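Local coordinates for autotransporter adhesin/invasin TibA (Escherichia coli, PDB 4Q1Q), which mediates bacterial adhesion to and invasion of human intestinal epithelial cells, drives bacterial aggregation through TibA-TibA contacts and enhances biofilm formation, at residues S55-I60 with T76-G81; Q159-G164 with G176-S181; Q254-G259 with I273-A278. One frame throughout, in Å; residues are numbered along the deposited sequence.

Overall arrangement
The three contacts illustrate how a parallel beta-helix, here the N-terminal passenger fragment of an autotransporter, is built: each joins one coil to the next, about 19 residues later. They follow one another along the chain, and their centres lie about 26 Å (interactions 1 and 2) and about 25 Å (interactions 2 and 3) apart. Interactions 1 and 3, with centres about 50 Å apart, fall on opposite sides of the chain's centre. Interaction 1 pairs short strands 57-58 and 76-77, whereas interactions 2 and 3 belong to another face, whose parallel strands run in chain order from 25-28 to 271-273. All three carry heptosylated serines, so sugars mark the solenoid along much of its length.

Interaction 1. Residues S55-I60 with T76-G81; sequences STTINI and TINSGG. With 289 (D-glycero-alpha-D-manno-heptopyranose), chain V; 289 (D-glycero-alpha-D-manno-heptopyranose), chain B.
Thr-56, Ile-58, Thr-76 and Asn-78 exchange the backbone hydrogen bonds that tie one coil to the next. Thr-76 N reaches Thr-56 O at 2.7 Å, Ile-58 N donates to Thr-76 O at 2.8 Å, and Asn-78 N closes the series on Ile-58 O at 2.7 Å. This alternation is the mark of parallel pairing, with Thr-57 beside Thr-76 and Ile-58 beside Ile-77. Where the strands end, the two asparagines carry the pairing on through their side chains. Their amides run alongside each other with planes 18° apart, and Asn-78 ND2 gives a weak, long bond of 3.4 Å to Asn-59 OD1. The same ladder continues in both directions, since Asn-59 ND2 meets Asn-40 OD1 and Asn-78 OD1 receives Asn-97 ND2.

On the threonine face the fit is tight: Thr-57 OG1 lies 3.0 Å from Thr-76 CG2. The methyl is brought there by the torsion of Thr-76, which turns OG1 trans to the backbone N (chi1 180°) and leaves CG2 between N and the carbonyl carbon. On the other face Ile-58 and Ile-77 lie side by side and point the same way, CD1 of the former 4.2 Å from CG1 of the latter. Ile-58 CG2 also rests against Gly-81, in the type II turn Asn-78 to Gly-81, where Gly-80 adopts the positive phi of 83° usual at the third position.

Heptoses are bonded through C1 to Ser-55 OG and Ser-79 OG, and O6 of the sugar on Ser-79 comes within 3.6 Å of Ile-60 CD1. The chemistry thus separates roles: three backbone bonds and isoleucine packing join the coils, with the asparagine ladder adding a weak link here, while serines flanking the paired strands carry the glycans.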
loop_
_atom_site.group_PDB
_atom_site.type_symbol
_atom_site.label_atom_id
_atom_site.label_comp_id
_atom_site.label_asym_id
_atom_site.label_seq_id
_atom_site.Cartn_x
_atom_site.Cartn_y
_atom_site.Cartn_z
ATOM N N SER A 55 -19.220 8.365 -8.948
ATOM C CA SER A 55 -18.803 8.243 -10.342
ATOM C C SER A 55 -18.122 9.499 -10.887
ATOM O O SER A 55 -18.208 9.804 -12.081
ATOM C CB SER A 55 -20.010 7.910 -11.226
ATOM O OG SER A 55 -20.738 6.774 -10.779
ATOM N N THR A 56 -17.449 10.227 -10.003
ATOM C CA THR A 56 -16.762 11.439 -10.417
ATOM C C THR A 56 -15.524 11.065 -11.203
ATOM O O THR A 56 -14.784 10.182 -10.765
ATOM C CB THR A 56 -16.333 12.254 -9.204
ATOM O OG1 THR A 56 -17.461 12.445 -8.344
ATOM C CG2 THR A 56 -15.807 13.596 -9.639
ATOM N N THR A 57 -15.352 11.695 -12.363
ATOM C CA THR A 57 -14.142 11.562 -13.174
ATOM C C THR A 57 -13.241 12.777 -12.934
ATOM O O THR A 57 -13.692 13.915 -13.037
ATOM C CB THR A 57 -14.502 11.378 -14.666
ATOM O OG1 THR A 57 -14.719 9.987 -14.958
ATOM C CG2 THR A 57 -13.405 11.900 -15.576
ATOM N N ILE A 58 -11.977 12.550 -12.597
ATOM C CA ILE A 58 -11.059 13.637 -12.238
ATOM C C ILE A 58 -9.903 13.680 -13.229
ATOM O O ILE A 58 -9.097 12.744 -13.292
ATOM C CB ILE A 58 -10.462 13.486 -10.824
ATOM C CG1 ILE A 58 -11.551 13.168 -9.798
ATOM C CG2 ILE A 58 -9.729 14.756 -10.421
ATOM C CD1 ILE A 58 -11.053 12.944 -8.388
ATOM N N ASN A 59 -9.851 14.764 -13.997
ATOM C CA ASN A 59 -8.847 14.921 -15.050
ATOM C C ASN A 59 -7.815 15.997 -14.701
ATOM O O ASN A 59 -7.951 16.728 -13.718
ATOM C CB ASN A 59 -9.495 15.222 -16.413
ATOM C CG ASN A 59 -10.416 14.113 -16.903
ATOM O OD1 ASN A 59 -10.021 12.950 -16.983
ATOM N ND2 ASN A 59 -11.649 14.467 -17.252
ATOM N N ILE A 60 -6.777 16.068 -15.530
ATOM C CA ILE A 60 -5.600 16.913 -15.321
ATOM C C ILE A 60 -5.959 18.250 -14.694
ATOM O O ILE A 60 -6.810 18.977 -15.193
ATOM C CB ILE A 60 -4.796 17.141 -16.627
ATOM C CG1 ILE A 60 -3.659 18.142 -16.392
ATOM C CG2 ILE A 60 -5.687 17.601 -17.777
ATOM C CD1 ILE A 60 -2.416 17.824 -17.194
ATOM N N THR A 76 -12.925 8.317 -10.282
ATOM C CA THR A 76 -11.870 7.767 -11.127
ATOM C C THR A 76 -10.862 8.876 -11.474
ATOM O O THR A 76 -11.211 9.911 -12.049
ATOM C CB THR A 76 -12.471 7.034 -12.356
ATOM O OG1 THR A 76 -11.429 6.504 -13.182
ATOM C CG2 THR A 76 -13.300 7.968 -13.215
ATOM N N ILE A 77 -9.592 8.667 -11.132
ATOM C CA ILE A 77 -8.600 9.746 -11.193
ATOM C C ILE A 77 -7.670 9.543 -12.380
ATOM O O ILE A 77 -7.096 8.464 -12.547
ATOM C CB ILE A 77 -7.757 9.826 -9.903
ATOM C CG1 ILE A 77 -8.642 9.530 -8.693
ATOM C CG2 ILE A 77 -7.060 11.180 -9.764
ATOM C CD1 ILE A 77 -7.874 9.457 -7.391
ATOM N N ASN A 78 -7.524 10.573 -13.212
ATOM C CA ASN A 78 -6.653 10.487 -14.388
ATOM C C ASN A 78 -5.481 11.465 -14.373
ATOM O O ASN A 78 -5.484 12.427 -13.598
ATOM C CB ASN A 78 -7.478 10.685 -15.663
ATOM C CG ASN A 78 -8.406 9.518 -15.929
ATOM O OD1 ASN A 78 -7.953 8.397 -16.165
ATOM N ND2 ASN A 78 -9.707 9.768 -15.884
ATOM N N SER A 79 -4.515 11.181 -15.246
ATOM C CA SER A 79 -3.319 11.982 -15.541
ATOM C C SER A 79 -3.462 13.397 -15.013
ATOM O O SER A 79 -4.262 14.170 -15.511
ATOM C CB SER A 79 -3.032 11.964 -17.054
ATOM O OG SER A 79 -1.973 12.778 -17.571
ATOM N N GLY A 80 -2.754 13.712 -13.937
ATOM C CA GLY A 80 -2.678 15.072 -13.413
ATOM C C GLY A 80 -3.829 15.484 -12.529
ATOM O O GLY A 80 -3.864 16.614 -12.053
ATOM N N GLY A 81 -4.775 14.587 -12.281
ATOM C CA GLY A 81 -5.806 14.873 -11.287
ATOM C C GLY A 81 -5.540 14.364 -9.879
ATOM O O GLY A 81 -4.729 13.455 -9.674
HETATM O O7 289 V . 3.603 15.960 -17.786
HETATM C C7 289 V . 2.633 14.978 -18.168
HETATM C C6 289 V . 1.546 14.895 -17.104
HETATM O O6 289 V . 0.760 16.090 -17.133
HETATM C C5 289 V . 0.642 13.691 -17.336
HETATM O O5 289 V . -0.214 13.942 -18.449
HETATM C C1 289 V . -1.168 12.898 -18.639
HETATM C C2 289 V . -0.440 11.603 -18.976
HETATM O O2 289 V . 0.248 11.752 -20.223
HETATM C C3 289 V . 0.560 11.248 -17.885
HETATM O O3 289 V . 1.358 10.136 -18.304
HETATM C C4 289 V . 1.466 12.436 -17.594
HETATM O O4 289 V . 2.273 12.148 -16.446
HETATM O O7 289 B . -18.758 5.798 -17.007
HETATM C C7 289 B . -18.761 5.897 -15.576
HETATM C C6 289 B . -20.180 5.898 -15.009
HETATM O O6 289 B . -21.009 4.990 -15.743
HETATM C C5 289 B . -20.237 5.536 -13.529
HETATM O O5 289 B . -21.369 6.190 -12.951
HETATM C C1 289 B . -21.463 6.005 -11.535
HETATM C C2 289 B . -21.667 4.552 -11.108
HETATM O O2 289 B . -22.988 4.074 -11.389
HETATM C C3 289 B . -20.601 3.698 -11.792
HETATM O O3 289 B . -20.979 2.322 -11.672
HETATM C C4 289 B . -20.370 4.040 -13.264
HETATM O O4 289 B . -19.170 3.383 -13.673
#

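Interaction 2. Residues Q159-G164 with G176-S181; sequences QYVRDG and GRQFVS. With 289 (D-glycero-alpha-D-manno-heptopyranose), chain P; 289 (D-glycero-alpha-D-manno-heptopyranose), chain O; 289 (D-glycero-alpha-D-manno-heptopyranose), chain N.
Gln-159, Tyr-160 and Val-161 pair in parallel with Gln-178, Phe-179 and Val-180, the strand axes 4.8 Å apart and nearly parallel, through four backbone hydrogen bonds running from Gln-159 N to Arg-177 O at one end and from Ser-181 N to Val-161 O at the other. The glutamines and valines share one face of the sheet. Both glutamine chains stretch out, CG trans to the backbone N (chi1 175° in Gln-159) and straight beyond it, which carries the two amides out to the same level, side by side. Gln-178 NE2 donates to Gln-159 OE1 at 2.8 Å, the acceptor tilted 21° out of the donor's amide plane. Gln-159 NE2 in turn binds Gln-140 OE1, making a glutamine ladder, and Gln-178 OE1 has a weak partner in Thr-189 OG1. Beside them, Val-161 CB packs 4.2 Å from Val-180 CG1.

The aromatic face is built differently. Phe-179 CD2 sits 3.5 Å over one side of the Tyr-160 ring, near its rim, with the ring planes at 40° and the centroids 5.2 Å apart. Phe-141 stacks on Tyr-160 and Tyr-198 meets Phe-179, extending the aromatic row along the solenoid. A heptose bonded to Ser-181 OG places O3 at the edge of the Tyr-160 ring, 3.5 Å from CD2. Its O2 accepts from Arg-162 NE, although the modelled distance is too short to trust in detail, and Arg-162 NH2 adds a weak bond of 3.0 Å.

Chemically, amide ladders satisfy polar groups in the interior, while the Tyr-160 edge and Arg-162 flank the heptose on Ser-181.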
loop_
_atom_site.group_PDB
_atom_site.type_symbol
_atom_site.label_atom_id
_atom_site.label_comp_id
_atom_site.label_asym_id
_atom_site.label_seq_id
_atom_site.Cartn_x
_atom_site.Cartn_y
_atom_site.Cartn_z
ATOM N N GLN A 159 4.779 -1.338 -3.321
ATOM C CA GLN A 159 4.347 -0.637 -2.126
ATOM C C GLN A 159 5.593 -0.099 -1.425
ATOM O O GLN A 159 6.554 -0.843 -1.231
ATOM C CB GLN A 159 3.581 -1.606 -1.221
ATOM C CG GLN A 159 3.162 -1.037 0.118
ATOM C CD GLN A 159 2.569 -2.081 1.036
ATOM O OE1 GLN A 159 3.272 -2.977 1.507
ATOM N NE2 GLN A 159 1.264 -1.979 1.271
ATOM N N TYR A 160 5.580 1.176 -1.043
ATOM C CA TYR A 160 6.703 1.744 -0.303
ATOM C C TYR A 160 6.242 2.019 1.112
ATOM O O TYR A 160 5.443 2.930 1.313
ATOM C CB TYR A 160 7.212 3.042 -0.937
ATOM C CG TYR A 160 7.758 2.816 -2.323
ATOM C CD1 TYR A 160 6.896 2.642 -3.397
ATOM C CD2 TYR A 160 9.123 2.687 -2.546
ATOM C CE1 TYR A 160 7.378 2.396 -4.665
ATOM C CE2 TYR A 160 9.610 2.418 -3.812
ATOM C CZ TYR A 160 8.735 2.294 -4.864
ATOM O OH TYR A 160 9.208 2.036 -6.123
ATOM N N VAL A 161 6.745 1.250 2.072
ATOM C CA VAL A 161 6.485 1.562 3.476
ATOM C C VAL A 161 7.666 2.367 4.019
ATOM O O VAL A 161 8.755 1.846 4.283
ATOM C CB VAL A 161 6.228 0.283 4.275
ATOM C CG1 VAL A 161 5.754 0.604 5.684
ATOM C CG2 VAL A 161 5.211 -0.576 3.539
ATOM N N ARG A 162 7.450 3.669 4.156
ATOM C CA ARG A 162 8.533 4.586 4.506
ATOM C C ARG A 162 8.565 4.875 6.000
ATOM O O ARG A 162 7.771 4.305 6.760
ATOM C CB ARG A 162 8.403 5.860 3.659
ATOM C CG ARG A 162 8.571 5.545 2.176
ATOM C CD ARG A 162 9.257 6.664 1.416
ATOM N NE ARG A 162 9.741 6.219 0.116
ATOM C CZ ARG A 162 9.523 6.872 -1.021
ATOM N NH1 ARG A 162 8.792 7.981 -1.031
ATOM N NH2 ARG A 162 10.018 6.393 -2.152
ATOM N N ASP A 163 9.485 5.740 6.417
ATOM C CA ASP A 163 9.678 6.040 7.838
ATOM C C ASP A 163 8.327 6.323 8.485
ATOM O O ASP A 163 7.578 7.135 7.970
ATOM C CB ASP A 163 10.655 7.224 8.014
ATOM C CG ASP A 163 11.093 7.462 9.465
ATOM O OD1 ASP A 163 10.933 6.558 10.316
ATOM O OD2 ASP A 163 11.627 8.553 9.785
ATOM N N GLY A 164 7.991 5.674 9.597
ATOM C CA GLY A 164 6.701 5.867 10.250
ATOM C C GLY A 164 5.509 5.277 9.509
ATOM O O GLY A 164 4.366 5.474 9.911
ATOM N N GLY A 176 5.204 -8.955 -7.529
ATOM C CA GLY A 176 4.754 -7.876 -6.642
ATOM C C GLY A 176 5.851 -7.579 -5.638
ATOM O O GLY A 176 6.537 -8.502 -5.216
ATOM N N ARG A 177 6.049 -6.317 -5.267
ATOM C CA ARG A 177 7.161 -5.989 -4.374
ATOM C C ARG A 177 6.732 -5.031 -3.281
ATOM O O ARG A 177 6.028 -4.053 -3.533
ATOM C CB ARG A 177 8.342 -5.372 -5.140
ATOM C CG ARG A 177 9.071 -6.368 -6.036
ATOM C CD ARG A 177 10.132 -5.658 -6.869
ATOM N NE ARG A 177 9.569 -4.863 -7.960
ATOM C CZ ARG A 177 10.239 -3.970 -8.683
ATOM N NH1 ARG A 177 11.505 -3.691 -8.421
ATOM N NH2 ARG A 177 9.641 -3.317 -9.670
ATOM N N GLN A 178 7.265 -5.314 -2.093
ATOM C CA GLN A 178 7.074 -4.491 -0.919
ATOM C C GLN A 178 8.441 -4.008 -0.474
ATOM O O GLN A 178 9.334 -4.842 -0.332
ATOM C CB GLN A 178 6.417 -5.323 0.183
ATOM C CG GLN A 178 6.030 -4.503 1.397
ATOM C CD GLN A 178 5.503 -5.341 2.553
ATOM O OE1 GLN A 178 5.993 -6.437 2.820
ATOM N NE2 GLN A 178 4.472 -4.851 3.221
ATOM N N PHE A 179 8.599 -2.694 -0.331
ATOM C CA PHE A 179 9.827 -2.109 0.192
ATOM C C PHE A 179 9.613 -1.462 1.551
ATOM O O PHE A 179 8.893 -0.475 1.697
ATOM C CB PHE A 179 10.413 -1.038 -0.725
ATOM C CG PHE A 179 10.604 -1.509 -2.130
ATOM C CD1 PHE A 179 11.546 -2.471 -2.416
ATOM C CD2 PHE A 179 9.832 -0.995 -3.158
ATOM C CE1 PHE A 179 11.730 -2.897 -3.713
ATOM C CE2 PHE A 179 10.027 -1.407 -4.458
ATOM C CZ PHE A 179 10.970 -2.371 -4.736
ATOM N N VAL A 180 10.288 -2.007 2.552
ATOM C CA VAL A 180 10.116 -1.471 3.889
ATOM C C VAL A 180 11.445 -0.821 4.245
ATOM O O VAL A 180 12.480 -1.486 4.322
ATOM C CB VAL A 180 9.690 -2.562 4.890
ATOM C CG1 VAL A 180 9.231 -1.944 6.201
ATOM C CG2 VAL A 180 8.613 -3.451 4.281
ATOM N N SER A 181 11.390 0.493 4.435
ATOM C CA SER A 181 12.551 1.309 4.734
ATOM C C SER A 181 12.692 1.489 6.231
ATOM O O SER A 181 11.820 1.063 6.993
ATOM C CB SER A 181 12.417 2.692 4.105
ATOM O OG SER A 181 12.250 2.585 2.706
HETATM O O7 289 P . 16.998 2.760 1.875
HETATM C C7 289 P . 17.024 4.095 1.366
HETATM C C6 289 P . 15.645 4.702 1.603
HETATM O O6 289 P . 15.529 5.885 0.797
HETATM C C5 289 P . 14.506 3.703 1.366
HETATM O O5 289 P . 13.390 4.371 1.957
HETATM C C1 289 P . 12.181 3.620 1.912
HETATM C C2 289 P . 11.771 3.559 0.446
HETATM O O2 289 P . 11.742 4.840 -0.181
HETATM C C3 289 P . 12.804 2.688 -0.246
HETATM O O3 289 P . 12.474 2.604 -1.632
HETATM C C4 289 P . 14.196 3.281 -0.070
HETATM O O4 289 P . 15.016 2.205 -0.523
HETATM O O7 289 O . 6.630 7.776 13.478
HETATM C C7 289 O . 6.471 9.103 13.989
HETATM C C6 289 O . 6.076 10.039 12.852
HETATM O O6 289 O . 6.099 11.394 13.318
HETATM C C5 289 O . 7.014 9.898 11.660
HETATM O O5 289 O . 7.029 11.330 10.864
HETATM C C1 289 O . 7.343 11.076 9.473
HETATM C C2 289 O . 8.702 10.368 9.417
HETATM O O2 289 O . 9.559 11.051 8.496
HETATM C C3 289 O . 9.380 10.299 10.792
HETATM O O3 289 O . 10.329 11.368 10.895
HETATM C C4 289 O . 8.435 10.355 12.003
HETATM O O4 289 O . 8.969 9.534 13.048
HETATM O O7 289 N . 4.557 13.087 3.493
HETATM C C7 289 N . 4.762 12.608 2.160
HETATM C C6 289 N . 5.699 11.405 2.162
HETATM O O6 289 N . 6.880 11.703 1.411
HETATM C C5 289 N . 6.099 10.924 3.563
HETATM O O5 289 N . 7.127 9.950 3.363
HETATM C C1 289 N . 7.300 9.184 4.558
HETATM C C2 289 N . 8.177 10.002 5.489
HETATM O O2 289 N . 9.424 10.140 4.806
HETATM C C3 289 N . 7.391 11.282 5.805
HETATM O O3 289 N . 8.281 12.249 6.387
HETATM C C4 289 N . 6.597 11.895 4.639
HETATM O O4 289 N . 5.445 12.508 5.233
#

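Interaction 3. Residues Q254-G259 with I273-A278; sequences QVEAGG and ITNTSA. With 289 (D-glycero-alpha-D-manno-heptopyranose), chain C.
Gln-254 and Ile-273 are brought together by contrasting torsions. The glutamine sends CG trans to its backbone N (chi1 -169°) and continues extended, whereas the isoleucine turns CG1 trans to the carbonyl carbon (chi1 -57°), and the two chains run alongside each other. Gln-254 CG lies 3.9 Å from Ile-273 CB, and farther out Ile-273 CD1 comes within 4.1 Å of Gln-254 CD. The single direct backbone hydrogen bond across the contact is nearly straight: Val-255 N to Ile-273 O, 2.8 Å and 168°.

Beyond it the two chains part, and water takes over the pairing. One molecule accepts from Asn-275 N at 2.7 Å and donates to Val-255 O at 2.9 Å. Thr-276 OG1 then touches Ala-257 CB at 3.7 Å, in the type II turn from Glu-256 to Gly-259, which Gly-259 N closes on Glu-256 O. The carboxylate of Glu-256 looks to the previous coil, where its OE1 accepts from His-235 NE2. Past the contact, Ser-277 OG is bonded to C1 of a heptose.

Strand 252-255 therefore lies between two neighbours. On one side strand 233-236 pairs with it and touches the Gln-254 side chain; on the other, strand 271-273, the last of this parallel face, gives way to a loop that folds back to set Val-280 against Val-255.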
loop_
_atom_site.group_PDB
_atom_site.type_symbol
_atom_site.label_atom_id
_atom_site.label_comp_id
_atom_site.label_asym_id
_atom_site.label_seq_id
_atom_site.Cartn_x
_atom_site.Cartn_y
_atom_site.Cartn_z
ATOM N N GLN A 254 18.707 -18.535 3.943
ATOM C CA GLN A 254 20.078 -18.325 3.496
ATOM C C GLN A 254 20.687 -17.071 4.092
ATOM O O GLN A 254 20.172 -15.961 3.952
ATOM C CB GLN A 254 20.049 -18.213 1.987
ATOM C CG GLN A 254 21.431 -18.268 1.364
ATOM C CD GLN A 254 21.325 -18.341 -0.141
ATOM O OE1 GLN A 254 20.235 -18.417 -0.716
ATOM N NE2 GLN A 254 22.470 -18.285 -0.790
ATOM N N VAL A 255 21.800 -17.258 4.790
ATOM C CA VAL A 255 22.436 -16.151 5.485
ATOM C C VAL A 255 23.788 -15.866 4.838
ATOM O O VAL A 255 24.656 -16.727 4.776
ATOM C CB VAL A 255 22.592 -16.477 6.981
ATOM C CG1 VAL A 255 23.162 -15.305 7.770
ATOM C CG2 VAL A 255 21.239 -16.886 7.550
ATOM N N GLU A 256 23.964 -14.663 4.314
ATOM C CA GLU A 256 25.246 -14.300 3.722
ATOM C C GLU A 256 26.203 -13.895 4.826
ATOM O O GLU A 256 25.791 -13.612 5.953
ATOM C CB GLU A 256 25.127 -13.110 2.776
ATOM C CG GLU A 256 24.036 -13.247 1.737
ATOM C CD GLU A 256 24.478 -14.099 0.561
ATOM O OE1 GLU A 256 23.692 -14.224 -0.403
ATOM O OE2 GLU A 256 25.612 -14.625 0.611
ATOM N N ALA A 257 27.490 -13.882 4.500
ATOM C CA ALA A 257 28.506 -13.581 5.496
ATOM C C ALA A 257 28.187 -12.225 6.097
ATOM O O ALA A 257 27.854 -11.294 5.370
ATOM C CB ALA A 257 29.899 -13.616 4.884
ATOM N N GLY A 258 28.240 -12.136 7.423
ATOM C CA GLY A 258 27.859 -10.910 8.118
ATOM C C GLY A 258 26.375 -10.672 8.356
ATOM O O GLY A 258 26.036 -9.638 8.942
ATOM N N GLY A 259 25.487 -11.551 7.888
ATOM C CA GLY A 259 24.070 -11.447 8.225
ATOM C C GLY A 259 23.870 -12.190 9.532
ATOM O O GLY A 259 24.775 -12.925 9.902
ATOM N N ILE A 273 21.520 -22.313 5.089
ATOM C CA ILE A 273 22.797 -22.041 4.452
ATOM C C ILE A 273 23.508 -20.898 5.147
ATOM O O ILE A 273 22.937 -19.819 5.301
ATOM C CB ILE A 273 22.591 -21.612 2.996
ATOM C CG1 ILE A 273 21.814 -22.703 2.273
ATOM C CG2 ILE A 273 23.938 -21.399 2.313
ATOM C CD1 ILE A 273 21.465 -22.371 0.833
ATOM N N THR A 274 24.738 -21.125 5.591
ATOM C CA THR A 274 25.474 -20.064 6.272
ATOM C C THR A 274 26.804 -19.895 5.558
ATOM O O THR A 274 27.261 -20.836 4.904
ATOM C CB THR A 274 25.767 -20.391 7.746
ATOM O OG1 THR A 274 26.437 -21.652 7.799
ATOM C CG2 THR A 274 24.478 -20.455 8.562
ATOM N N ASN A 275 27.401 -18.719 5.711
ATOM C CA ASN A 275 28.691 -18.388 5.109
ATOM C C ASN A 275 29.765 -17.868 6.064
ATOM O O ASN A 275 30.793 -17.338 5.639
ATOM C CB ASN A 275 28.469 -17.407 3.958
ATOM C CG ASN A 275 27.543 -17.998 2.918
ATOM O OD1 ASN A 275 26.322 -17.870 2.983
ATOM N ND2 ASN A 275 28.121 -18.781 2.037
ATOM N N THR A 276 29.534 -18.136 7.340
ATOM C CA THR A 276 30.313 -17.711 8.489
ATOM C C THR A 276 29.875 -18.667 9.608
ATOM O O THR A 276 28.740 -19.130 9.598
ATOM C CB THR A 276 29.910 -16.270 8.858
ATOM O OG1 THR A 276 30.622 -15.336 8.039
ATOM C CG2 THR A 276 30.136 -15.988 10.337
ATOM N N SER A 277 30.686 -18.945 10.620
ATOM C CA SER A 277 30.266 -19.908 11.635
ATOM C C SER A 277 29.293 -19.424 12.708
ATOM O O SER A 277 28.582 -20.222 13.317
ATOM C CB SER A 277 31.486 -20.439 12.383
ATOM O OG SER A 277 32.091 -19.366 13.080
ATOM N N ALA A 278 29.316 -18.151 13.063
ATOM C CA ALA A 278 28.438 -17.738 14.164
ATOM C C ALA A 278 27.209 -17.019 13.594
ATOM O O ALA A 278 26.723 -16.031 14.142
ATOM C CB ALA A 278 29.214 -16.896 15.171
HETATM O O7 289 C . 33.990 -22.779 12.658
HETATM C C7 289 C . 35.248 -22.089 12.571
HETATM C C6 289 C . 35.431 -21.120 13.726
HETATM O O6 289 C . 36.814 -20.760 13.767
HETATM C C5 289 C . 34.515 -19.916 13.525
HETATM O O5 289 C . 33.302 -20.336 14.145
HETATM C C1 289 C . 32.297 -19.344 14.371
HETATM C C2 289 C . 32.928 -18.332 15.323
HETATM O O2 289 C . 33.478 -18.952 16.491
HETATM C C3 289 C . 33.972 -17.636 14.457
HETATM O O3 289 C . 34.432 -16.476 15.150
HETATM C C4 289 C . 35.076 -18.617 14.087
HETATM O O4 289 C . 35.900 -18.093 13.042
HETATM O O HOH W 1 26.534 -16.515 7.023
#